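Local coordinates for ribonucleoside-diphosphate reductase, alpha chain (Actinobacillus ureae ATCC 25976, PDB 6DQX), which probably reduces ribonucleoside diphosphates to their deoxy forms, as the catalytic alpha subunit of a class Id ribonucleotide reductase, at residues S104-Y109 and T121-M126; G183-E188 and D193-I198; I245-F250 and L274-M279; N253-R258 and N266-A271. All blocks are in the same frame, centred on the assembly; numbering follows the deposited sequence.

Interactions 1 and 2 each pack a strand of the barrel sheet against the helix that follows it within a beta-alpha-beta unit; interaction 3 packs another strand of that sheet against a long loop, and all three are buried. Interaction 4, nested inside the chain loop that interaction 3 closes, lies at the surface and ties the short helix after strand 247-249 to an earlier part of the same long loop. Chemistry follows place: a carboxylate gripped beside an aromatic edge in 1, mainly apolar CH-pi packing in 2, sulfur, methyl and water-mediated contacts in 3, and side-chain-to-backbone hydrogen bonds in 4. Phe249 joins 3 to 4, and Tyr184 of segment 183-188 touches both.

Interaction 1. Residues S104-Y109 and T121-M126; sequences SCFGSY and TAEVGM
Glu123 OE1 is gripped from two quarters: Ser108 OG donates a hydrogen bond to it at 2.7 Å, and Arg335 forms a salt bridge with the same oxygen. The serine hydroxyl arrives from above the carboxylate, 48° out of its plane. With chi1 at -47°, OG lies beside the serine's own backbone N and is turned toward the helix. Glu123 spans the gap because its chain runs extended beyond CG, carrying the carboxylate from helix 114-130 across to strand 105-109.

The Phe106 ring crosses the glutamate at about a right angle and presents its edge to it. CE1 comes within 3.7 Å of Glu123 CD and 3.8 Å of Glu123 CB, while CZ is 3.9 Å from Glu123 OE2. Ring and carboxylate planes stand 86° apart, so the weakly positive rim of the phenyl group meets the acid, and the ring's bulk also fills the space beside the aliphatic part of the glutamate. The other oxygen, OE2, is hydrogen-bonded to Ser287, so both carboxylate oxygens have partners.

The strand and helix belong to one beta-alpha-beta unit of the barrel, and Thr121 of that helix packs on Thr121 of the second subunit. Buried as it is, Glu123 is probably held as the carboxylate, its charge balanced by Arg335 and the two serine hydroxyls.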
# COMPACT_ATOMS: atom_id res chain seq x y z
N SER A 104 15.53 -14.38 -7.64
CA SER A 104 15.13 -15.07 -6.37
C SER A 104 15.17 -14.18 -5.11
O SER A 104 14.90 -14.66 -4.01
CB SER A 104 16.01 -16.32 -6.16
OG SER A 104 15.63 -17.36 -7.07
N CYS A 105 15.48 -12.91 -5.27
CA CYS A 105 15.36 -11.96 -4.17
C CYS A 105 15.14 -10.55 -4.73
O CYS A 105 15.43 -10.27 -5.90
CB CYS A 105 16.61 -12.03 -3.23
SG CYS A 105 18.11 -11.36 -3.99
N PHE A 106 14.67 -9.68 -3.86
CA PHE A 106 14.42 -8.27 -4.18
C PHE A 106 14.46 -7.51 -2.85
O PHE A 106 13.60 -7.73 -1.97
CB PHE A 106 13.08 -8.12 -4.89
CG PHE A 106 12.86 -6.78 -5.52
CD1 PHE A 106 12.64 -5.65 -4.74
CD2 PHE A 106 12.88 -6.63 -6.90
CE1 PHE A 106 12.45 -4.40 -5.31
CE2 PHE A 106 12.69 -5.38 -7.48
CZ PHE A 106 12.49 -4.26 -6.69
N GLY A 107 15.47 -6.68 -2.67
CA GLY A 107 15.73 -6.01 -1.40
C GLY A 107 15.77 -4.52 -1.53
O GLY A 107 16.62 -3.99 -2.23
N SER A 108 14.84 -3.84 -0.86
CA SER A 108 14.70 -2.39 -0.96
C SER A 108 15.18 -1.67 0.29
O SER A 108 15.07 -2.17 1.43
CB SER A 108 13.26 -1.98 -1.25
OG SER A 108 12.71 -2.77 -2.28
N TYR A 109 15.69 -0.47 0.07
CA TYR A 109 16.03 0.46 1.13
C TYR A 109 14.87 1.46 1.22
O TYR A 109 14.49 2.05 0.22
CB TYR A 109 17.32 1.19 0.79
CG TYR A 109 17.64 2.32 1.71
CD1 TYR A 109 18.31 2.10 2.90
CD2 TYR A 109 17.23 3.63 1.40
CE1 TYR A 109 18.59 3.16 3.76
CE2 TYR A 109 17.47 4.67 2.26
CZ TYR A 109 18.15 4.43 3.43
OH TYR A 109 18.41 5.50 4.27
N THR A 121 6.60 0.50 -1.52
CA THR A 121 5.30 -0.15 -1.53
C THR A 121 4.94 -0.69 -2.92
O THR A 121 4.50 -1.84 -3.06
CB THR A 121 4.19 0.83 -0.99
OG1 THR A 121 4.53 1.21 0.34
CG2 THR A 121 2.86 0.19 -0.95
N ALA A 122 5.14 0.14 -3.95
CA ALA A 122 4.83 -0.26 -5.30
C ALA A 122 5.80 -1.37 -5.78
O ALA A 122 5.36 -2.26 -6.48
CB ALA A 122 4.87 0.95 -6.24
N GLU A 123 7.07 -1.32 -5.39
CA GLU A 123 8.03 -2.42 -5.72
C GLU A 123 7.54 -3.73 -5.18
O GLU A 123 7.40 -4.70 -5.94
CB GLU A 123 9.42 -2.15 -5.15
CG GLU A 123 10.25 -1.09 -5.84
CD GLU A 123 11.55 -0.82 -5.08
OE1 GLU A 123 11.55 -0.89 -3.84
OE2 GLU A 123 12.58 -0.53 -5.72
N VAL A 124 7.24 -3.74 -3.88
CA VAL A 124 6.74 -4.93 -3.21
C VAL A 124 5.43 -5.45 -3.81
O VAL A 124 5.24 -6.66 -4.00
CB VAL A 124 6.63 -4.71 -1.68
CG1 VAL A 124 6.00 -5.92 -1.00
CG2 VAL A 124 7.99 -4.42 -1.07
N GLY A 125 4.51 -4.55 -4.15
CA GLY A 125 3.32 -4.95 -4.84
C GLY A 125 3.57 -5.65 -6.15
O GLY A 125 3.03 -6.73 -6.40
N MET A 126 4.40 -5.04 -7.00
CA MET A 126 4.69 -5.61 -8.31
C MET A 126 5.40 -6.95 -8.17
O MET A 126 5.09 -7.90 -8.91
CB MET A 126 5.55 -4.67 -9.16
CG MET A 126 4.87 -3.37 -9.59
SD MET A 126 3.32 -3.69 -10.45
CE MET A 126 3.85 -4.56 -11.90

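Interaction 2. Residues G183-E188 and D193-I198. With EDO (1,2-ethanediol), chain G; EDO (1,2-ethanediol), chain I.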
# COMPACT_ATOMS: atom_id res chain seq x y z
N GLY A 183 10.93 -7.77 6.70
CA GLY A 183 11.42 -6.45 7.06
C GLY A 183 12.57 -6.55 8.04
O GLY A 183 12.53 -7.38 8.93
N TYR A 184 13.58 -5.70 7.88
CA TYR A 184 14.73 -5.65 8.80
C TYR A 184 14.80 -4.33 9.58
O TYR A 184 14.70 -3.25 9.00
CB TYR A 184 16.02 -5.85 8.02
CG TYR A 184 16.23 -7.28 7.56
CD1 TYR A 184 15.57 -7.80 6.46
CD2 TYR A 184 17.12 -8.11 8.23
CE1 TYR A 184 15.78 -9.10 6.04
CE2 TYR A 184 17.35 -9.41 7.82
CZ TYR A 184 16.69 -9.89 6.73
OH TYR A 184 16.92 -11.17 6.31
N ILE A 185 15.05 -4.45 10.89
CA ILE A 185 15.15 -3.31 11.81
C ILE A 185 16.40 -3.49 12.69
O ILE A 185 16.72 -4.62 13.10
CB ILE A 185 13.82 -3.23 12.64
CG1 ILE A 185 13.70 -1.90 13.39
CG2 ILE A 185 13.65 -4.41 13.59
CD1 ILE A 185 13.41 -0.73 12.49
N ASP A 186 17.09 -2.40 13.00
CA ASP A 186 18.28 -2.49 13.87
C ASP A 186 17.84 -2.67 15.33
O ASP A 186 16.81 -2.12 15.75
CB ASP A 186 19.13 -1.26 13.72
CG ASP A 186 19.54 -1.03 12.27
OD1 ASP A 186 20.59 -1.55 11.81
OD2 ASP A 186 18.75 -0.36 11.57
N ILE A 187 18.60 -3.47 16.08
CA ILE A 187 18.27 -3.75 17.50
C ILE A 187 18.32 -2.48 18.36
O ILE A 187 17.65 -2.42 19.40
CB ILE A 187 19.17 -4.86 18.10
CG1 ILE A 187 18.52 -5.46 19.38
CG2 ILE A 187 20.59 -4.37 18.30
CD1 ILE A 187 19.13 -6.76 19.83
N GLU A 188 19.09 -1.47 17.91
CA GLU A 188 19.23 -0.18 18.61
C GLU A 188 18.16 0.86 18.22
O GLU A 188 18.17 1.96 18.74
CB GLU A 188 20.63 0.43 18.48
CG GLU A 188 21.02 1.01 17.12
CD GLU A 188 21.60 -0.02 16.15
OE1 GLU A 188 21.40 -1.24 16.35
OE2 GLU A 188 22.25 0.40 15.16
N ASP A 193 11.08 -2.45 20.40
CA ASP A 193 10.05 -3.11 21.23
C ASP A 193 8.76 -3.39 20.46
O ASP A 193 8.14 -4.44 20.68
CB ASP A 193 9.73 -2.29 22.50
CG ASP A 193 10.88 -2.28 23.50
OD1 ASP A 193 11.60 -3.30 23.61
OD2 ASP A 193 11.04 -1.25 24.22
N GLU A 194 8.36 -2.50 19.55
CA GLU A 194 7.16 -2.75 18.75
C GLU A 194 7.37 -3.92 17.79
O GLU A 194 6.49 -4.73 17.60
CB GLU A 194 6.71 -1.53 17.97
CG GLU A 194 6.26 -0.36 18.83
CD GLU A 194 5.70 0.76 17.98
OE1 GLU A 194 6.35 1.84 17.89
OE2 GLU A 194 4.65 0.54 17.35
N TRP A 195 8.53 -3.96 17.14
CA TRP A 195 8.84 -5.05 16.20
C TRP A 195 8.93 -6.42 16.90
O TRP A 195 8.49 -7.41 16.34
CB TRP A 195 10.16 -4.76 15.48
CG TRP A 195 10.05 -3.71 14.43
CD1 TRP A 195 9.97 -2.36 14.62
CD2 TRP A 195 10.02 -3.91 13.02
NE1 TRP A 195 9.91 -1.70 13.41
CE2 TRP A 195 9.93 -2.63 12.41
CE3 TRP A 195 10.05 -5.05 12.20
CZ2 TRP A 195 9.87 -2.46 11.02
CZ3 TRP A 195 10.01 -4.87 10.81
CH2 TRP A 195 9.90 -3.59 10.24
N LEU A 196 9.45 -6.45 18.12
CA LEU A 196 9.55 -7.72 18.89
C LEU A 196 8.22 -8.40 19.26
O LEU A 196 8.23 -9.56 19.68
CB LEU A 196 10.44 -7.54 20.13
CG LEU A 196 11.95 -7.41 19.88
CD1 LEU A 196 12.69 -7.29 21.19
CD2 LEU A 196 12.50 -8.58 19.07
N ASP A 197 7.08 -7.70 19.09
CA ASP A 197 5.75 -8.31 19.26
C ASP A 197 5.08 -8.72 17.96
O ASP A 197 3.95 -9.18 17.97
CB ASP A 197 4.84 -7.37 20.09
CG ASP A 197 5.28 -7.28 21.54
OD1 ASP A 197 5.96 -8.19 22.03
OD2 ASP A 197 4.96 -6.27 22.18
N ILE A 198 5.77 -8.61 16.82
CA ILE A 198 5.28 -9.14 15.56
C ILE A 198 4.90 -10.63 15.73
O ILE A 198 5.61 -11.34 16.41
CB ILE A 198 6.34 -8.96 14.44
CG1 ILE A 198 6.32 -7.50 13.95
CG2 ILE A 198 6.10 -9.92 13.29
CD1 ILE A 198 7.37 -7.12 12.92
C1 EDO G . 19.37 -0.27 23.00
O1 EDO G . 20.61 0.25 22.49
C2 EDO G . 18.49 -0.49 21.78
O2 EDO G . 17.10 -0.83 21.92
C1 EDO I . 3.15 -3.88 21.30
O1 EDO I . 4.57 -3.71 21.33
C2 EDO I . 2.55 -2.90 22.30
O2 EDO I . 2.61 -1.60 21.70
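Ile185 and Trp195 are brought together by their first torsions. In Ile185, chi1 of -167° sets CG1 anti to the backbone N and leaves CG2 between N and the carbonyl carbon; in Trp195, chi1 of -75° swings the indole toward the strand. The isoleucine consequently lies over one face of the indole, its CB 3.8 Å above the plane and close to the centre. CG2 reaches Trp195 CD2 at 3.7 Å, and CG1 sits 3.9 Å from the centroid of the five-membered ring, 11° off the normal, a CH-pi contact. Two branches let this beta-branched residue, at home in a strand, spread over a wide aromatic surface.

Gly183, which bears no side chain, lets the strand backbone come near the far rim of the ring, with Gly183 O 4.0 Å from Trp195 CZ3. The indole N-H, NE1, is not left without a partner, since it is hydrogen-bonded to Ser157 of helix 156-170, and Phe138 meets the ring edge-to-face. A 1,2-ethanediol molecule, probably from the crystallisation liquor, binds Ile187 O just after the strand. Such apolar packing between strand 181-186 and helix 192-195 is characteristic of a beta-alpha-beta crossover, here leading to parallel strand 209-213 of the ribonucleotide reductase barrel.

Interaction 3. Residues I245-F250 and L274-M279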
# COMPACT_ATOMS: atom_id res chain seq x y z
N ILE A 245 11.57 -16.95 14.83
CA ILE A 245 12.07 -15.66 14.37
C ILE A 245 12.08 -14.69 15.55
O ILE A 245 11.50 -15.01 16.62
CB ILE A 245 11.23 -15.18 13.15
CG1 ILE A 245 9.82 -14.71 13.58
CG2 ILE A 245 11.17 -16.26 12.09
CD1 ILE A 245 9.22 -13.73 12.62
N PRO A 246 12.68 -13.50 15.43
CA PRO A 246 13.25 -12.92 14.19
C PRO A 246 14.47 -13.65 13.65
O PRO A 246 15.20 -14.27 14.39
CB PRO A 246 13.69 -11.53 14.64
CG PRO A 246 13.93 -11.65 16.12
CD PRO A 246 12.92 -12.64 16.60
N TYR A 247 14.73 -13.45 12.36
CA TYR A 247 16.07 -13.69 11.80
C TYR A 247 17.10 -12.77 12.46
O TYR A 247 16.77 -11.68 12.95
CB TYR A 247 16.08 -13.45 10.27
CG TYR A 247 14.92 -14.07 9.52
CD1 TYR A 247 14.37 -15.27 9.93
CD2 TYR A 247 14.37 -13.45 8.39
CE1 TYR A 247 13.33 -15.86 9.26
CE2 TYR A 247 13.31 -14.04 7.70
CZ TYR A 247 12.79 -15.23 8.16
OH TYR A 247 11.73 -15.86 7.51
N LEU A 248 18.35 -13.22 12.52
CA LEU A 248 19.44 -12.40 13.00
C LEU A 248 20.32 -11.99 11.83
O LEU A 248 20.70 -12.83 11.02
CB LEU A 248 20.24 -13.16 14.03
CG LEU A 248 19.43 -13.49 15.29
CD1 LEU A 248 20.21 -14.45 16.17
CD2 LEU A 248 19.09 -12.21 16.05
N PHE A 249 20.64 -10.70 11.76
CA PHE A 249 21.56 -10.17 10.75
C PHE A 249 22.69 -9.52 11.52
O PHE A 249 22.52 -8.48 12.17
CB PHE A 249 20.82 -9.21 9.81
CG PHE A 249 21.70 -8.53 8.81
CD1 PHE A 249 22.24 -9.23 7.74
CD2 PHE A 249 21.97 -7.18 8.91
CE1 PHE A 249 23.03 -8.58 6.80
CE2 PHE A 249 22.77 -6.53 7.98
CZ PHE A 249 23.31 -7.24 6.93
N PHE A 250 23.85 -10.18 11.52
CA PHE A 250 25.04 -9.63 12.18
C PHE A 250 25.73 -8.65 11.26
O PHE A 250 26.63 -8.99 10.51
CB PHE A 250 25.96 -10.76 12.63
CG PHE A 250 25.34 -11.64 13.66
CD1 PHE A 250 24.91 -11.09 14.87
CD2 PHE A 250 25.14 -12.99 13.44
CE1 PHE A 250 24.32 -11.89 15.83
CE2 PHE A 250 24.54 -13.80 14.41
CZ PHE A 250 24.15 -13.24 15.60
N LEU A 274 14.76 -12.32 2.13
CA LEU A 274 13.73 -13.15 2.75
C LEU A 274 14.30 -14.38 3.47
O LEU A 274 13.79 -14.77 4.52
CB LEU A 274 12.74 -13.60 1.69
CG LEU A 274 11.54 -14.41 2.14
CD1 LEU A 274 10.64 -13.53 2.97
CD2 LEU A 274 10.78 -14.93 0.92
N CYS A 275 15.35 -15.00 2.91
CA CYS A 275 15.92 -16.25 3.44
C CYS A 275 17.27 -16.14 4.17
O CYS A 275 17.74 -17.16 4.67
CB CYS A 275 15.99 -17.28 2.32
SG CYS A 275 14.35 -17.66 1.64
N THR A 276 17.79 -14.92 4.27
CA THR A 276 18.97 -14.51 5.06
C THR A 276 20.34 -14.87 4.48
O THR A 276 21.36 -14.63 5.14
CB THR A 276 18.95 -14.95 6.56
OG1 THR A 276 19.27 -16.35 6.68
CG2 THR A 276 17.62 -14.69 7.23
N GLU A 277 20.40 -15.36 3.24
CA GLU A 277 21.68 -15.72 2.62
C GLU A 277 22.28 -14.59 1.76
O GLU A 277 23.47 -14.65 1.39
CB GLU A 277 21.51 -16.96 1.73
CG GLU A 277 21.07 -16.74 0.28
CD GLU A 277 19.57 -16.60 0.07
OE1 GLU A 277 18.82 -16.48 1.05
OE2 GLU A 277 19.14 -16.67 -1.10
N ILE A 278 21.47 -13.59 1.40
CA ILE A 278 21.96 -12.54 0.51
C ILE A 278 22.66 -11.45 1.31
O ILE A 278 22.25 -11.12 2.42
CB ILE A 278 20.79 -11.96 -0.34
CG1 ILE A 278 20.19 -13.08 -1.22
CG2 ILE A 278 21.23 -10.76 -1.17
CD1 ILE A 278 21.12 -13.57 -2.32
N MET A 279 23.73 -10.89 0.72
CA MET A 279 24.54 -9.84 1.37
C MET A 279 24.92 -8.82 0.32
O MET A 279 26.06 -8.80 -0.17
CB MET A 279 25.80 -10.44 2.04
CG MET A 279 25.49 -11.52 3.06
SD MET A 279 24.92 -10.77 4.57
CE MET A 279 23.90 -12.03 5.32
O HOH W 1 11.68 -16.85 5.01
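Tyr247 and Thr276 mark the nearest approach of the two backbones, with CA atoms 7.4 Å apart, where barrel strand 247-249 passes an irregular loop. A cis peptide before Pro246 turns the chain into this strand, which is paired with its parallel neighbour 209-213 and antiparallel 549-554 in the ribonucleotide reductase barrel. Opposite, Thr276 adopts a left-handed conformation (phi 77°), an unusual one for a beta-branched residue. Its chi1 of 76° puts OG1 on the adjacent Cys275 O, to which it donates at 2.7 Å, and the methyl CG2 against the tyrosine, 3.6 Å from both CB and CG of Tyr247. Threonine suits the place by offering a polar and an apolar branch at once.

At the other end of the strand, Phe249 and Met279 run antiparallel as side chains, overlapping near their ends. Met279 SD lies 3.7 Å from Phe249 CE1 and, seen from the ring centroid, 81° off the normal, so the polarisable sulfur meets the ring edge in a Met-aromatic contact. The Tyr247 ring touches the loop directly, CE2 lying 3.3 Å from Leu274 O; a water adds a bridge, hydrogen-bonded to Tyr247 OH at 2.7 Å and donating to Leu274 O at 3.0 Å.

Interaction 4. Residues N253-R258 and N266-A271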
# COMPACT_ATOMS: atom_id res chain seq x y z
N ASN A 253 29.59 -8.22 10.82
CA ASN A 253 30.16 -9.36 10.10
C ASN A 253 29.82 -9.29 8.60
O ASN A 253 30.71 -9.50 7.75
CB ASN A 253 29.71 -10.70 10.68
CG ASN A 253 30.23 -10.93 12.10
OD1 ASN A 253 31.17 -10.27 12.55
ND2 ASN A 253 29.57 -11.84 12.82
N ALA A 254 28.56 -8.94 8.29
CA ALA A 254 28.15 -8.80 6.89
C ALA A 254 28.99 -7.73 6.18
O ALA A 254 29.47 -7.95 5.07
CB ALA A 254 26.68 -8.46 6.80
N ASN A 255 29.17 -6.57 6.82
CA ASN A 255 29.90 -5.51 6.16
C ASN A 255 31.41 -5.75 6.12
O ASN A 255 32.07 -5.40 5.13
CB ASN A 255 29.49 -4.16 6.73
CG ASN A 255 28.14 -3.73 6.16
OD1 ASN A 255 28.07 -3.31 5.02
ND2 ASN A 255 27.08 -3.91 6.92
N ALA A 256 31.94 -6.38 7.16
CA ALA A 256 33.37 -6.75 7.17
C ALA A 256 33.70 -7.82 6.10
O ALA A 256 34.85 -7.89 5.58
CB ALA A 256 33.82 -7.21 8.54
N GLY A 257 32.69 -8.62 5.75
CA GLY A 257 32.83 -9.67 4.75
C GLY A 257 32.48 -9.29 3.33
O GLY A 257 32.44 -10.17 2.47
N ARG A 258 32.19 -8.01 3.06
CA ARG A 258 31.88 -7.59 1.70
C ARG A 258 33.09 -7.70 0.78
O ARG A 258 34.23 -7.55 1.25
CB ARG A 258 31.47 -6.13 1.66
CG ARG A 258 30.15 -5.85 2.30
CD ARG A 258 29.92 -4.36 2.34
NE ARG A 258 30.82 -3.71 3.28
CZ ARG A 258 30.95 -2.39 3.45
NH1 ARG A 258 30.27 -1.52 2.70
NH2 ARG A 258 31.78 -1.94 4.36
N ASN A 266 31.86 2.48 -0.36
CA ASN A 266 30.94 2.64 0.78
C ASN A 266 29.55 2.15 0.48
O ASN A 266 28.57 2.85 0.76
CB ASN A 266 30.81 4.11 1.21
CG ASN A 266 32.09 4.69 1.70
OD1 ASN A 266 32.98 3.97 2.15
ND2 ASN A 266 32.17 6.03 1.65
N MET A 267 29.45 0.95 -0.08
CA MET A 267 28.16 0.39 -0.40
C MET A 267 27.75 -0.55 0.73
O MET A 267 28.09 -1.74 0.76
CB MET A 267 28.19 -0.28 -1.76
CG MET A 267 28.64 0.70 -2.84
SD MET A 267 28.51 0.08 -4.50
CE MET A 267 26.87 0.62 -4.96
N THR A 268 27.05 0.03 1.69
CA THR A 268 26.67 -0.67 2.92
C THR A 268 25.62 -1.74 2.68
O THR A 268 24.68 -1.52 1.92
CB THR A 268 26.08 0.34 3.92
OG1 THR A 268 26.90 1.51 3.95
CG2 THR A 268 25.96 -0.25 5.33
N VAL A 269 25.75 -2.88 3.37
CA VAL A 269 24.73 -3.90 3.40
C VAL A 269 23.89 -3.60 4.65
O VAL A 269 24.36 -3.80 5.77
CB VAL A 269 25.32 -5.35 3.44
CG1 VAL A 269 24.20 -6.38 3.47
CG2 VAL A 269 26.20 -5.59 2.20
N HIS A 270 22.67 -3.09 4.45
CA HIS A 270 21.79 -2.71 5.56
C HIS A 270 21.06 -3.88 6.16
O HIS A 270 20.68 -3.85 7.34
CB HIS A 270 20.72 -1.69 5.10
CG HIS A 270 21.29 -0.45 4.49
ND1 HIS A 270 21.93 0.51 5.23
CD2 HIS A 270 21.27 0.01 3.22
CE1 HIS A 270 22.32 1.49 4.43
NE2 HIS A 270 21.91 1.22 3.20
N ALA A 271 20.79 -4.88 5.31
CA ALA A 271 19.87 -5.96 5.60
C ALA A 271 20.14 -7.12 4.66
O ALA A 271 20.81 -6.97 3.63
CB ALA A 271 18.42 -5.49 5.39
O HOH W 2 29.97 1.37 3.80
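Asn255 faces Val269 with its amide bonded to both the N-H and the C=O of that one residue, as a strand partner's backbone would be. The pairing joins helix 251-256 of the barrel domain to the irregular loop that leads toward strand 288-296, where a magnesium ion lies about 5 Å from the side chain of Thr268. Val269 N donates to Asn255 OD1 at 2.9 Å, nearly straight at 174° and in the carbonyl plane on a lone pair. Asn255 ND2 returns a bond to Val269 O at 3.0 Å, with the acceptor close to the amide plane. Asparagine fits because its short amide carries acceptor and donor side by side, and this pair of hydrogen bonds fixes which end of the amide is oxygen; ND2 also donates to the backbone of Lys251.

Arg258, just beyond the helix, turns one face of its guanidinium to the same OD1, which sits 3.2 Å above the guanidinium plane, offset toward its rim. The chain bends at chi3 (-69°), which lets NE reach back to Asn255 O at 2.8 Å while NH1 continues forward to Met267 O at 2.9 Å. The first acceptor is met on a lone pair; the second lies in the guanidinium plane, yet its donor stands 76° above the carbonyl plane. The arginine thus joins the helix end to the loop, while its aliphatic part does apolar work: CD rests 3.9 Å from Val269 CG2. One water completes the link, bonded 3.1 Å from both Arg258 NH1 and Thr268 OG1.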